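Cytochrome P450 CYP260B1 (Sorangium cellulosum, PDB 5HIW) is a bacterial haem protein of the cytochrome P450 family, holding protoporphyrin IX with its iron in a mostly helical fold. Local coordinates at residues P40-L43 against D47-A50. Residues are numbered along the deposited sequence; the frame is centred on the assembly and turned at random.
Sequences PVVL and DVVA
Val42, the last residue of strand 39-42, meets Asp47 and Val48 on the first turn of helix 45-53, a small example of a strand end packed against the helix that follows it. On the strand side, the apolar contact is made by one methyl group, CG1 of Val42. A chi1 of -171° swings this branch away from the residue's own backbone N, and it lies 3.5 Å from CB of Asp47 and 3.9 Å from CG2 of Val48. The two valine side chains run past each other in opposite directions, whereas that of Asp47 crosses Val42 at about a right angle.

Backbone oxygens supply the second kind of contact. CG2 of Val48 sits 3.5 Å from O of Val42 and 4.0 Å from O of Leu43, in van der Waals contact, and no hydrogen bond joins the two segments. The carboxylate of Asp47 serves another neighbour, its OD2 being hydrogen-bonded to Ser30 OG.

Strand 39-42 lies between strands 31-34 (antiparallel) and 298-302 (parallel), while the side chain of Val48 also touches Leu329 and lies about 9 Å from the haem. This tight strand-to-helix connection is consistent with helix B following the mixed beta sheet of the P450 fold, to which later strands contribute.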
ATOM      1  N   PRO A  40     -12.212 -17.983  -5.114  1.00 24.96           N
ATOM      2  CA  PRO A  40     -12.984 -17.836  -3.903  1.00 24.77           C
ATOM      3  C   PRO A  40     -12.491 -16.581  -3.116  1.00 23.47           C
ATOM      4  O   PRO A  40     -11.322 -16.238  -3.212  1.00 22.84           O
ATOM      5  CB  PRO A  40     -12.650 -19.090  -3.091  1.00 28.93           C
ATOM      6  CG  PRO A  40     -12.035 -20.018  -4.039  1.00 31.85           C
ATOM      7  CD  PRO A  40     -11.411 -19.215  -5.113  1.00 29.12           C
ATOM      8  N   VAL A  41     -13.392 -15.941  -2.418  1.00 21.55           N
ATOM      9  CA  VAL A  41     -13.127 -14.733  -1.619  1.00 21.66           C
ATOM     10  C   VAL A  41     -13.676 -15.001  -0.249  1.00 22.29           C
ATOM     11  O   VAL A  41     -14.765 -15.574  -0.103  1.00 24.70           O
ATOM     12  CB  VAL A  41     -13.774 -13.512  -2.269  1.00 20.60           C
ATOM     13  CG1 VAL A  41     -13.686 -12.311  -1.414  1.00 21.52           C
ATOM     14  CG2 VAL A  41     -13.143 -13.205  -3.592  1.00 22.21           C
ATOM     15  N   VAL A  42     -12.944 -14.578   0.770  1.00 20.40           N
ATOM     16  CA  VAL A  42     -13.427 -14.462   2.138  1.00 21.02           C
ATOM     17  C   VAL A  42     -13.703 -13.038   2.479  1.00 23.34           C
ATOM     18  O   VAL A  42     -12.803 -12.122   2.383  1.00 21.22           O
ATOM     19  CB  VAL A  42     -12.397 -15.000   3.126  1.00 23.01           C
ATOM     20  CG1 VAL A  42     -12.959 -15.091   4.518  1.00 23.21           C
ATOM     21  CG2 VAL A  42     -11.950 -16.386   2.652  1.00 27.94           C
ATOM     22  N   LEU A  43     -14.919 -12.816   2.871  1.00 19.91           N
ATOM     23  CA  LEU A  43     -15.366 -11.472   3.224  1.00 19.67           C
ATOM     24  C   LEU A  43     -15.371 -11.115   4.710  1.00 21.85           C
ATOM     25  O   LEU A  43     -14.864 -10.050   5.051  1.00 22.35           O
ATOM     26  CB  LEU A  43     -16.731 -11.155   2.651  1.00 22.86           C
ATOM     27  CG  LEU A  43     -16.883 -11.088   1.124  1.00 22.40           C
ATOM     28  CD1 LEU A  43     -18.360 -10.894   0.728  1.00 24.42           C
ATOM     29  CD2 LEU A  43     -16.034  -9.943   0.548  1.00 24.67           C
ATOM     30  N   ASP A  47     -13.433 -14.199   9.721  1.00 22.04           N
ATOM     31  CA  ASP A  47     -12.885 -15.245   8.898  1.00 22.97           C
ATOM     32  C   ASP A  47     -11.564 -14.828   8.259  1.00 23.46           C
ATOM     33  O   ASP A  47     -10.625 -15.637   8.187  1.00 25.01           O
ATOM     34  CB  ASP A  47     -13.861 -15.624   7.807  1.00 25.87           C
ATOM     35  CG  ASP A  47     -15.188 -16.226   8.372  1.00 31.04           C
ATOM     36  OD1 ASP A  47     -15.104 -16.816   9.454  1.00 27.50           O
ATOM     37  OD2 ASP A  47     -16.248 -16.151   7.712  1.00 29.37           O
ATOM     38  N   VAL A  48     -11.470 -13.575   7.874  1.00 22.90           N
ATOM     39  CA  VAL A  48     -10.230 -13.107   7.291  1.00 23.07           C
ATOM     40  C   VAL A  48      -9.080 -13.154   8.356  1.00 21.45           C
ATOM     41  O   VAL A  48      -8.021 -13.681   8.106  1.00 21.87           O
ATOM     42  CB  VAL A  48     -10.355 -11.676   6.705  1.00 20.82           C
ATOM     43  CG1 VAL A  48      -8.951 -11.147   6.326  1.00 21.02           C
ATOM     44  CG2 VAL A  48     -11.247 -11.693   5.467  1.00 20.78           C
ATOM     45  N   VAL A  49      -9.344 -12.653   9.548  1.00 23.95           N
ATOM     46  CA  VAL A  49      -8.359 -12.690  10.654  1.00 24.52           C
ATOM     47  C   VAL A  49      -7.939 -14.098  10.988  1.00 27.15           C
ATOM     48  O   VAL A  49      -6.739 -14.388  11.171  1.00 25.42           O
ATOM     49  CB  VAL A  49      -8.917 -11.926  11.838  1.00 27.09           C
ATOM     50  CG1 VAL A  49      -8.102 -12.134  13.104  1.00 32.85           C
ATOM     51  CG2 VAL A  49      -9.033 -10.410  11.478  1.00 26.60           C
ATOM     52  N   ALA A  50      -8.922 -15.004  11.037  1.00 25.66           N
ATOM     53  CA  ALA A  50      -8.603 -16.442  11.245  1.00 23.68           C
ATOM     54  C   ALA A  50      -7.665 -17.024  10.185  1.00 22.64           C
ATOM     55  O   ALA A  50      -6.702 -17.770  10.499  1.00 23.70           O
ATOM     56  CB  ALA A  50      -9.928 -17.241  11.325  1.00 25.70           C
TER